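Local coordinates for MmoQ (Methylococcus capsulatus, PDB 3P3Q), which is a response regulator that probably makes cyclic di-GMP from two GTP molecules, and is represented here by its HDOD-containing portion, at residues I190-L195 with R209-L214; L214-H219 with R239-R244; A14-L19 with Q76-L81; R43-A48 with I63-L68. The protein carries 4 engineered substitutions. All blocks are in the same frame, centred on the assembly; numbering follows the deposited sequence.

Interaction 1. Residues I190-L195 with R209-L214; sequences IDALQL and RFARQL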
# COMPACT_ATOMS: atom_id res chain seq x y z
N ILE A 190 -5.92 8.25 -7.26
CA ILE A 190 -6.30 7.09 -8.06
C ILE A 190 -5.94 7.30 -9.52
O ILE A 190 -5.57 6.37 -10.22
CB ILE A 190 -7.80 6.78 -7.96
CG1 ILE A 190 -8.20 6.53 -6.50
CG2 ILE A 190 -8.16 5.58 -8.79
CD1 ILE A 190 -9.62 6.07 -6.34
N ASP A 191 -6.05 8.55 -9.96
CA ASP A 191 -5.69 8.90 -11.33
C ASP A 191 -4.18 8.81 -11.49
O ASP A 191 -3.68 8.20 -12.45
CB ASP A 191 -6.16 10.32 -11.63
CG ASP A 191 -7.65 10.49 -11.43
OD1 ASP A 191 -8.40 9.54 -11.73
OD2 ASP A 191 -8.05 11.58 -10.98
N ALA A 192 -3.46 9.40 -10.53
CA ALA A 192 -2.01 9.36 -10.52
C ALA A 192 -1.52 7.92 -10.62
O ALA A 192 -0.66 7.60 -11.43
CB ALA A 192 -1.46 10.03 -9.27
N LEU A 193 -2.08 7.05 -9.79
CA LEU A 193 -1.73 5.64 -9.81
C LEU A 193 -1.99 5.00 -11.18
O LEU A 193 -1.14 4.27 -11.70
CB LEU A 193 -2.52 4.88 -8.74
CG LEU A 193 -2.50 3.36 -8.85
CD1 LEU A 193 -1.09 2.82 -8.57
CD2 LEU A 193 -3.51 2.75 -7.89
N GLN A 194 -3.16 5.26 -11.76
CA GLN A 194 -3.50 4.62 -13.02
C GLN A 194 -2.56 5.07 -14.11
O GLN A 194 -2.13 4.26 -14.94
CB GLN A 194 -4.92 4.96 -13.45
CG GLN A 194 -5.24 4.35 -14.79
CD GLN A 194 -6.52 4.90 -15.38
OE1 GLN A 194 -7.55 4.95 -14.71
NE2 GLN A 194 -6.44 5.33 -16.63
N LEU A 195 -2.26 6.36 -14.12
CA LEU A 195 -1.28 6.94 -15.03
C LEU A 195 0.07 6.24 -14.95
O LEU A 195 0.68 5.93 -15.98
CB LEU A 195 -1.09 8.42 -14.73
CG LEU A 195 -1.82 9.39 -15.67
CD1 LEU A 195 -3.19 8.83 -16.06
CD2 LEU A 195 -1.93 10.76 -15.01
N ARG A 209 2.59 14.89 -12.51
CA ARG A 209 3.77 14.96 -11.66
C ARG A 209 3.77 13.80 -10.66
O ARG A 209 4.70 13.00 -10.62
CB ARG A 209 3.80 16.28 -10.89
CG ARG A 209 4.12 17.53 -11.71
CD ARG A 209 2.95 17.99 -12.57
NE ARG A 209 3.07 19.39 -12.97
CZ ARG A 209 2.27 20.01 -13.83
NH1 ARG A 209 1.27 19.35 -14.40
NH2 ARG A 209 2.47 21.28 -14.12
N PHE A 210 2.71 13.72 -9.86
CA PHE A 210 2.61 12.70 -8.82
C PHE A 210 2.76 11.29 -9.37
O PHE A 210 3.46 10.46 -8.78
CB PHE A 210 1.30 12.83 -8.03
CG PHE A 210 1.25 12.00 -6.77
CD1 PHE A 210 2.38 11.83 -5.99
CD2 PHE A 210 0.07 11.40 -6.35
CE1 PHE A 210 2.34 11.08 -4.82
CE2 PHE A 210 0.03 10.65 -5.18
CZ PHE A 210 1.17 10.49 -4.42
N ALA A 211 2.11 11.01 -10.50
CA ALA A 211 2.23 9.71 -11.16
C ALA A 211 3.69 9.33 -11.41
O ALA A 211 4.06 8.15 -11.41
CB ALA A 211 1.45 9.69 -12.47
N ARG A 212 4.52 10.35 -11.63
CA ARG A 212 5.91 10.19 -12.00
C ARG A 212 6.74 9.91 -10.75
O ARG A 212 7.68 9.13 -10.77
CB ARG A 212 6.40 11.46 -12.68
CG ARG A 212 7.63 11.30 -13.56
CD ARG A 212 7.98 12.62 -14.26
NE ARG A 212 6.81 13.41 -14.65
CZ ARG A 212 6.02 13.14 -15.69
NH1 ARG A 212 6.26 12.08 -16.45
NH2 ARG A 212 4.97 13.92 -15.96
N GLN A 213 6.37 10.57 -9.66
CA GLN A 213 7.07 10.37 -8.40
C GLN A 213 6.77 8.97 -7.88
O GLN A 213 7.60 8.35 -7.22
CB GLN A 213 6.61 11.40 -7.38
CG GLN A 213 6.55 12.80 -7.95
CD GLN A 213 6.43 13.85 -6.87
OE1 GLN A 213 5.39 13.98 -6.23
NE2 GLN A 213 7.51 14.59 -6.64
N LEU A 214 5.57 8.49 -8.19
CA LEU A 214 5.16 7.16 -7.77
C LEU A 214 6.03 6.11 -8.46
O LEU A 214 6.58 5.22 -7.81
CB LEU A 214 3.67 6.94 -8.05
CG LEU A 214 3.07 5.55 -7.88
CD1 LEU A 214 3.43 4.94 -6.52
CD2 LEU A 214 1.56 5.61 -8.07

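Interaction 2. Residues L214-H219 with R239-R244; sequences LTLAQH and RAEARR. Engineered in segment 214-219: Thr-215 (natural residue Ala).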
# COMPACT_ATOMS: atom_id res chain seq x y z
N LEU A 214 5.57 8.49 -8.19
CA LEU A 214 5.16 7.16 -7.77
C LEU A 214 6.03 6.11 -8.46
O LEU A 214 6.58 5.22 -7.81
CB LEU A 214 3.67 6.94 -8.05
CG LEU A 214 3.07 5.55 -7.88
CD1 LEU A 214 3.43 4.94 -6.52
CD2 LEU A 214 1.56 5.61 -8.07
N THR A 215 6.17 6.23 -9.78
CA THR A 215 7.00 5.31 -10.55
C THR A 215 8.45 5.34 -10.09
O THR A 215 9.14 4.32 -10.08
CB THR A 215 6.96 5.64 -12.04
OG1 THR A 215 5.67 6.16 -12.38
CG2 THR A 215 7.24 4.39 -12.86
N LEU A 216 8.91 6.52 -9.70
CA LEU A 216 10.24 6.65 -9.15
C LEU A 216 10.31 5.83 -7.88
O LEU A 216 11.15 4.93 -7.75
CB LEU A 216 10.56 8.11 -8.83
CG LEU A 216 11.99 8.39 -8.39
CD1 LEU A 216 12.97 7.88 -9.45
CD2 LEU A 216 12.21 9.88 -8.13
N ALA A 217 9.42 6.14 -6.95
CA ALA A 217 9.33 5.42 -5.68
C ALA A 217 9.34 3.91 -5.92
O ALA A 217 10.09 3.18 -5.26
CB ALA A 217 8.07 5.84 -4.94
N GLN A 218 8.54 3.45 -6.87
CA GLN A 218 8.50 2.03 -7.18
C GLN A 218 9.88 1.55 -7.60
O GLN A 218 10.30 0.44 -7.26
CB GLN A 218 7.49 1.74 -8.30
CG GLN A 218 7.50 0.29 -8.75
CD GLN A 218 6.77 -0.63 -7.77
OE1 GLN A 218 5.65 -0.33 -7.36
NE2 GLN A 218 7.41 -1.74 -7.40
N HIS A 219 10.58 2.40 -8.34
CA HIS A 219 11.89 2.04 -8.87
C HIS A 219 12.97 2.03 -7.80
O HIS A 219 13.80 1.14 -7.76
CB HIS A 219 12.29 2.96 -10.01
CG HIS A 219 11.51 2.72 -11.26
ND1 HIS A 219 11.45 3.63 -12.29
CD2 HIS A 219 10.76 1.66 -11.64
CE1 HIS A 219 10.69 3.14 -13.26
NE2 HIS A 219 10.26 1.95 -12.89
N ARG A 239 18.42 7.58 -12.91
CA ARG A 239 19.11 8.82 -12.58
C ARG A 239 18.40 10.01 -13.23
O ARG A 239 18.33 11.09 -12.64
CB ARG A 239 20.57 8.75 -13.03
CG ARG A 239 21.46 9.84 -12.48
CD ARG A 239 21.87 9.56 -11.03
NE ARG A 239 22.80 8.44 -10.93
CZ ARG A 239 24.11 8.53 -11.15
NH1 ARG A 239 24.64 9.69 -11.50
NH2 ARG A 239 24.88 7.46 -11.02
N ALA A 240 17.88 9.81 -14.43
CA ALA A 240 17.16 10.86 -15.15
C ALA A 240 15.73 11.02 -14.65
O ALA A 240 15.20 12.13 -14.60
CB ALA A 240 17.15 10.58 -16.65
N GLU A 241 15.10 9.89 -14.31
CA GLU A 241 13.78 9.90 -13.68
C GLU A 241 13.86 10.80 -12.46
O GLU A 241 12.99 11.64 -12.24
CB GLU A 241 13.34 8.49 -13.28
CG GLU A 241 13.07 7.55 -14.45
CD GLU A 241 12.57 6.19 -14.01
OE1 GLU A 241 11.71 6.13 -13.10
OE2 GLU A 241 13.04 5.17 -14.56
N ALA A 242 14.91 10.62 -11.67
CA ALA A 242 15.13 11.45 -10.49
C ALA A 242 15.04 12.93 -10.85
O ALA A 242 14.45 13.72 -10.11
CB ALA A 242 16.48 11.14 -9.89
N ARG A 243 15.63 13.29 -11.99
CA ARG A 243 15.67 14.67 -12.42
C ARG A 243 14.37 15.16 -13.08
O ARG A 243 14.02 16.33 -12.95
CB ARG A 243 16.89 14.92 -13.31
CG ARG A 243 18.21 14.82 -12.54
CD ARG A 243 19.42 15.29 -13.35
NE ARG A 243 20.55 15.63 -12.49
CZ ARG A 243 21.71 16.11 -12.92
NH1 ARG A 243 21.91 16.32 -14.22
NH2 ARG A 243 22.68 16.39 -12.06
N ARG A 244 13.65 14.27 -13.76
CA ARG A 244 12.32 14.61 -14.27
C ARG A 244 11.40 15.11 -13.16
O ARG A 244 10.46 15.85 -13.41
CB ARG A 244 11.65 13.42 -14.95
CG ARG A 244 12.25 13.02 -16.26
CD ARG A 244 11.19 12.51 -17.21
NE ARG A 244 11.76 12.22 -18.52
CZ ARG A 244 12.17 13.15 -19.38
NH1 ARG A 244 12.09 14.43 -19.07
NH2 ARG A 244 12.68 12.79 -20.56

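Interaction 3. Residues A14-L19 with Q76-L81; sequences AAILNL and QFALSL. With SO4 (sulfate ion), chain C.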
# COMPACT_ATOMS: atom_id res chain seq x y z
N ALA A 14 1.31 -9.40 15.88
CA ALA A 14 1.58 -9.62 17.29
C ALA A 14 1.84 -8.29 18.00
O ALA A 14 1.22 -7.99 19.02
CB ALA A 14 2.76 -10.58 17.47
N ALA A 15 2.73 -7.48 17.43
CA ALA A 15 3.06 -6.17 18.01
C ALA A 15 1.81 -5.31 18.15
O ALA A 15 1.54 -4.76 19.22
CB ALA A 15 4.08 -5.45 17.14
N ILE A 16 1.07 -5.19 17.05
CA ILE A 16 -0.10 -4.32 17.04
C ILE A 16 -1.14 -4.76 18.08
O ILE A 16 -1.72 -3.93 18.77
CB ILE A 16 -0.76 -4.25 15.62
CG1 ILE A 16 0.24 -3.68 14.61
CG2 ILE A 16 -2.04 -3.41 15.66
CD1 ILE A 16 -0.18 -3.80 13.17
N LEU A 17 -1.35 -6.07 18.17
CA LEU A 17 -2.32 -6.63 19.11
C LEU A 17 -1.90 -6.35 20.54
O LEU A 17 -2.70 -5.89 21.36
CB LEU A 17 -2.49 -8.14 18.91
CG LEU A 17 -3.91 -8.70 19.06
CD1 LEU A 17 -4.01 -10.15 18.59
CD2 LEU A 17 -4.42 -8.58 20.48
N ASN A 18 -0.63 -6.63 20.84
CA ASN A 18 -0.13 -6.42 22.18
C ASN A 18 -0.21 -4.96 22.56
O ASN A 18 -0.78 -4.61 23.59
CB ASN A 18 1.31 -6.94 22.31
CG ASN A 18 1.99 -6.50 23.63
OD1 ASN A 18 3.18 -6.10 23.63
ND2 ASN A 18 1.25 -6.58 24.76
N LEU A 19 0.33 -4.10 21.70
CA LEU A 19 0.25 -2.66 21.91
C LEU A 19 -1.16 -2.21 22.30
O LEU A 19 -1.36 -1.50 23.27
CB LEU A 19 0.67 -1.95 20.62
CG LEU A 19 1.71 -0.85 20.72
CD1 LEU A 19 1.83 -0.15 19.36
CD2 LEU A 19 1.37 0.15 21.82
N GLN A 76 -9.85 -1.75 18.61
CA GLN A 76 -10.67 -2.91 18.22
C GLN A 76 -10.25 -3.55 16.90
O GLN A 76 -10.39 -4.76 16.73
CB GLN A 76 -12.17 -2.56 18.18
CG GLN A 76 -12.74 -2.12 19.52
CD GLN A 76 -12.70 -3.21 20.59
OE1 GLN A 76 -12.77 -4.41 20.29
NE2 GLN A 76 -12.58 -2.79 21.84
N PHE A 77 -9.74 -2.76 15.96
CA PHE A 77 -9.24 -3.31 14.71
C PHE A 77 -8.03 -4.17 15.00
O PHE A 77 -7.80 -5.19 14.34
CB PHE A 77 -8.87 -2.22 13.70
CG PHE A 77 -10.05 -1.65 12.96
CD1 PHE A 77 -10.50 -2.23 11.78
CD2 PHE A 77 -10.71 -0.52 13.44
CE1 PHE A 77 -11.59 -1.70 11.10
CE2 PHE A 77 -11.79 0.02 12.76
CZ PHE A 77 -12.24 -0.58 11.59
N ALA A 78 -7.27 -3.76 16.01
CA ALA A 78 -6.12 -4.51 16.47
C ALA A 78 -6.55 -5.80 17.16
O ALA A 78 -5.97 -6.86 16.95
CB ALA A 78 -5.29 -3.66 17.39
N LEU A 79 -7.58 -5.69 17.98
CA LEU A 79 -7.98 -6.78 18.87
C LEU A 79 -8.50 -8.03 18.13
O LEU A 79 -8.52 -9.13 18.69
CB LEU A 79 -8.99 -6.27 19.93
CG LEU A 79 -8.37 -5.24 20.90
CD1 LEU A 79 -9.38 -4.66 21.92
CD2 LEU A 79 -7.17 -5.81 21.63
N SER A 80 -8.89 -7.86 16.88
CA SER A 80 -9.40 -8.97 16.09
C SER A 80 -8.41 -9.52 15.09
O SER A 80 -8.73 -10.45 14.37
CB SER A 80 -10.68 -8.55 15.36
OG SER A 80 -10.44 -7.41 14.55
N LEU A 81 -7.21 -8.95 15.01
CA LEU A 81 -6.20 -9.42 14.06
C LEU A 81 -6.03 -10.94 14.10
O LEU A 81 -5.87 -11.60 13.06
CB LEU A 81 -4.85 -8.73 14.28
CG LEU A 81 -4.82 -7.34 13.67
CD1 LEU A 81 -3.47 -6.65 13.88
CD2 LEU A 81 -5.17 -7.43 12.19
S SO4 C . -12.04 -5.19 25.21
O1 SO4 C . -11.41 -6.45 24.79
O2 SO4 C . -13.14 -4.85 24.31
O3 SO4 C . -12.56 -5.33 26.57
O4 SO4 C . -11.05 -4.12 25.17

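Interaction 4. Residues R43-A48 with I63-L68; sequences RILRFA and IDAIDL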
# COMPACT_ATOMS: atom_id res chain seq x y z
N ARG A 43 -8.39 -1.37 5.94
CA ARG A 43 -9.60 -1.50 6.74
C ARG A 43 -9.95 -0.22 7.50
O ARG A 43 -11.11 0.16 7.58
CB ARG A 43 -9.53 -2.72 7.69
CG ARG A 43 -9.77 -4.02 6.96
CD ARG A 43 -10.10 -5.18 7.87
NE ARG A 43 -8.98 -5.55 8.71
CZ ARG A 43 -8.00 -6.35 8.34
NH1 ARG A 43 -8.00 -6.88 7.12
NH2 ARG A 43 -7.01 -6.62 9.18
N ILE A 44 -8.94 0.44 8.07
CA ILE A 44 -9.18 1.63 8.87
C ILE A 44 -9.73 2.75 8.00
O ILE A 44 -10.71 3.42 8.38
CB ILE A 44 -7.87 2.16 9.49
CG1 ILE A 44 -7.12 1.05 10.21
CG2 ILE A 44 -8.16 3.31 10.44
CD1 ILE A 44 -7.73 0.63 11.45
N LEU A 45 -9.07 2.97 6.87
CA LEU A 45 -9.45 4.05 5.97
C LEU A 45 -10.85 3.84 5.46
O LEU A 45 -11.64 4.78 5.42
CB LEU A 45 -8.49 4.15 4.79
CG LEU A 45 -7.03 4.45 5.13
CD1 LEU A 45 -6.25 4.45 3.85
CD2 LEU A 45 -6.85 5.76 5.88
N ARG A 46 -11.19 2.60 5.09
CA ARG A 46 -12.57 2.31 4.71
C ARG A 46 -13.51 2.60 5.88
O ARG A 46 -14.58 3.19 5.72
CB ARG A 46 -12.75 0.86 4.22
CG ARG A 46 -14.04 0.66 3.40
CD ARG A 46 -14.29 -0.78 3.05
NE ARG A 46 -15.27 -1.40 3.94
CZ ARG A 46 -16.40 -2.01 3.55
NH1 ARG A 46 -16.71 -2.09 2.26
NH2 ARG A 46 -17.21 -2.54 4.46
N PHE A 47 -13.11 2.19 7.08
CA PHE A 47 -13.91 2.49 8.26
C PHE A 47 -14.11 4.01 8.46
O PHE A 47 -15.20 4.44 8.80
CB PHE A 47 -13.26 1.84 9.49
CG PHE A 47 -14.11 1.89 10.74
CD1 PHE A 47 -13.82 2.81 11.75
CD2 PHE A 47 -15.14 0.99 10.94
CE1 PHE A 47 -14.58 2.86 12.93
CE2 PHE A 47 -15.90 1.01 12.11
CZ PHE A 47 -15.61 1.95 13.11
N ALA A 48 -13.08 4.81 8.23
CA ALA A 48 -13.19 6.25 8.47
C ALA A 48 -13.90 7.00 7.35
O ALA A 48 -14.59 8.00 7.59
CB ALA A 48 -11.83 6.86 8.71
N ILE A 63 -2.69 8.03 10.86
CA ILE A 63 -2.73 8.93 12.02
C ILE A 63 -3.98 9.80 11.94
O ILE A 63 -4.66 10.01 12.94
CB ILE A 63 -1.44 9.78 12.20
CG1 ILE A 63 -1.52 10.64 13.47
CG2 ILE A 63 -1.16 10.65 10.97
CD1 ILE A 63 -1.86 9.85 14.76
N ASP A 64 -4.30 10.27 10.74
CA ASP A 64 -5.48 11.11 10.56
C ASP A 64 -6.76 10.34 10.83
O ASP A 64 -7.72 10.90 11.35
CB ASP A 64 -5.51 11.71 9.16
CG ASP A 64 -4.55 12.85 9.00
OD1 ASP A 64 -3.87 13.18 9.99
OD2 ASP A 64 -4.48 13.45 7.90
N ALA A 65 -6.78 9.07 10.45
CA ALA A 65 -7.97 8.25 10.67
C ALA A 65 -8.11 7.91 12.15
O ALA A 65 -9.18 8.06 12.72
CB ALA A 65 -7.90 6.99 9.83
N ILE A 66 -7.01 7.51 12.78
CA ILE A 66 -7.05 7.29 14.23
C ILE A 66 -7.73 8.44 14.98
O ILE A 66 -8.65 8.20 15.76
CB ILE A 66 -5.66 7.06 14.84
CG1 ILE A 66 -5.05 5.75 14.32
CG2 ILE A 66 -5.76 7.00 16.34
CD1 ILE A 66 -3.68 5.48 14.86
N ASP A 67 -7.31 9.67 14.71
CA ASP A 67 -7.83 10.83 15.45
C ASP A 67 -9.27 11.16 15.09
O ASP A 67 -9.96 11.84 15.83
CB ASP A 67 -6.96 12.06 15.23
CG ASP A 67 -5.62 11.93 15.88
OD1 ASP A 67 -5.56 11.30 16.96
OD2 ASP A 67 -4.63 12.46 15.33
N LEU A 68 -9.72 10.68 13.93
CA LEU A 68 -11.08 10.94 13.49
C LEU A 68 -12.07 9.96 14.10
O LEU A 68 -13.13 10.34 14.61
CB LEU A 68 -11.13 10.85 11.98
CG LEU A 68 -12.39 11.32 11.26
CD1 LEU A 68 -12.59 12.81 11.44
CD2 LEU A 68 -12.25 10.95 9.80

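Interaction 1. Residues I190-L195 with R209-L214
Ala-192 and Ala-211 bring helix 187-196 and helix 207-224 together, and their CA atoms are 4.3 Å apart. This pair is a worked example of close alanine-to-alanine helix packing, the first helix belonging to the HDOD domain: the axes of the short segments pass 7.9 Å from each other at a crossing angle of -57°. Along the first segment, Ala-192 touches first. Its CB rests obliquely against the Phe-210 ring, 3.6 Å from Phe-210 CD2, while its carbonyl oxygen faces the methyl of Ala-211, with Ala-192 O only 3.1 Å from Ala-211 CB. One alanine therefore meets the partner helix with both methyl and backbone. Leu-193 follows, and although its CB bond leads away from the other helix, backbone and branch both meet one methyl: Leu-214 CD2 lies 3.7 Å from Leu-193 CA and 3.9 Å from Leu-193 CD1. Leu-214 delivers that methyl because its CG stands anti to the backbone N (chi1 172°). Less of Leu-195 is engaged; its CB lies 3.6 Å from Ala-211 CB, so the Ala-211 methyl meets that carbon and the Ala-192 carbonyl oxygen side by side. Side chains meet through carbon alone, with one carbonyl oxygen pressed on a methyl. Beyond the pair, Phe-210 reaches helices 97-116 and 123-132 and meets the Phe-189 ring edge-to-face, Leu-214 touches Leu-129 of helix 123-132, and Leu-193 leans on helix 172-182.

Interaction 2. Residues L214-H219 with R239-R244
His-219 and Glu-241 carry the polar link between helix 207-224 and helix 236-244, which run in broadly opposite directions with the axes of the short segments 10.0 Å apart. The imidazole donates from ND1 to Glu-241 OE1 at 2.6 Å, a short bond that is noticeably bent, with an angle of 138° at the hydrogen. The oxygen sits near the ring plane and accepts through its syn lone pair, while the carboxylate plane is turned 72° from the ring. Glu-241 spans the gap because its CG lies anti to its carbonyl carbon (chi1 -67°) and the chain beyond stays extended. One face of the imidazole lies over the backbone, with Thr-215 O 3.1 Å above the ring plane and offset toward the rim; Thr-215 itself is an engineered residue whose hydroxyl is bonded to Ala-211 O. The more buried part is mainly apolar, around Leu-216 and Ala-242. There Leu-216 slides past the glutamate stem, its CD1 lying 3.9 Å from Glu-241 CB and 4.0 Å from Ala-242 N, and also touches Ile-114 of helix 97-116. By contrast, the CB bonds of Arg-239 and Arg-243 point away from helix 207-224 on the exposed side. A leucine in place of Glu-241 would probably leave His-219 ND1 without its acceptor and the imidazole freer to turn. A histidine-carboxylate bond beside an apolar patch thus probably restrains both side chains, and the nearby negative charge would be expected to favour protonation of the imidazole.

Interaction 3. Residues A14-L19 with Q76-L81
Ala-78 packs on Ile-16 where helix 71-79 meets helix 10-21 within the all-helical HDOD domain, a buried contact that illustrates how the end of a helix can be seated on another. At the start of the second segment, Gln-76 faces elsewhere: its chain bends at chi2, and NE2 donates to sulfate O2 at 3.3 Å. That ion probably came from the crystallisation liquor. Ala-78 then points its methyl toward the first helix, where Ala-78 CB lies 3.7 Å from Ile-16 CG2. Its carbonyl is just as involved, since Leu-17 CG approaches Ala-78 O to 3.5 Å while the same oxygen accepts from Leu-81 N as the helix gives out. Leu-79 starts away from helix 10-21, but its two branches part company: CD2 returns to cross Leu-17 at about a right angle, 4.1 Å from Leu-17 CD2, while CD1 lies 3.7 Å from sulfate O4. Leu-81, past the helix, closes the apolar cluster together with Leu-33 and Leu-40 of the neighbouring helices 27-34 and 38-49, both of which touch Ile-16. The branch of Ile-16 that meets the second segment is CG2, placed anti to the backbone N, whereas CG1 takes the position beside that nitrogen. Leu-81 crosses the isoleucine nearly at right angles, and its CD1 is 4.0 Å from both CB and CG2 of Ile-16.

Interaction 4. Residues R43-A48 with I63-L68
Ala-48 N donates to Ile-44 O at 2.8 Å, a helical bond that joins two of the residues pressed against Ala-65 across the contact. Helices 38-49 and 62-69 pack here within the all-helical HDOD domain, the short segments crossing at 47° with their axes 9.6 Å apart. The contact is a small worked example of a single methyl serving as a common meeting point. Ala-65 CB points at the first helix and touches three residues. Ile-44 comes nearest, with its CG2 3.7 Å from Ala-65 CB; with that branch anti to the backbone N, the methyl is turned toward helix 62-69, while CG1, beside the nitrogen, carries its chain toward Phe-77 of helix 71-79. One turn further on, Ala-48 sets its own methyl 4.1 Å from Ala-65 CB. Leu-45 adds a lighter touch from its CD2, 4.3 Å from Ala-65 CB, and also rests on Phe-185. The packing is entirely apolar and modest, burying 172 Å² in all, and most of the residues involved are buried. Leu-68 forms the exposed margin. Its side chain also leans on Arg-56, and the guanidinium of Arg-56 bonds to the carbonyl of Ala-48, so one loop residue ties to both helices. One turn along from Ala-65, the leucine reaches back toward the first helix, leaving its CD2 4.3 Å from Ala-48 CB.

The four contacts form two pairs on an all-helical chain. Interactions 1 and 2 both use helix 207-224 and share Leu-214; their centres are 12 Å apart, and Arg-212 CD packs 3.8 Å from Arg-244 CB. Interactions 3 and 4 have centres 15 Å apart and meet through Phe-77, whose ring stands edge-to-face to Phe-47 and whose CG lies 3.6 Å from Ile-44 CD1. Interaction 4 is nested in the loop that interaction 3 closes. Interactions 2 and 3, on opposite sides of the chain's centre, are about 36 Å apart between centres. The sulfate belongs to interaction 3 alone, and the cyclase reaction probably resides in the protein's separate GGDEF domain.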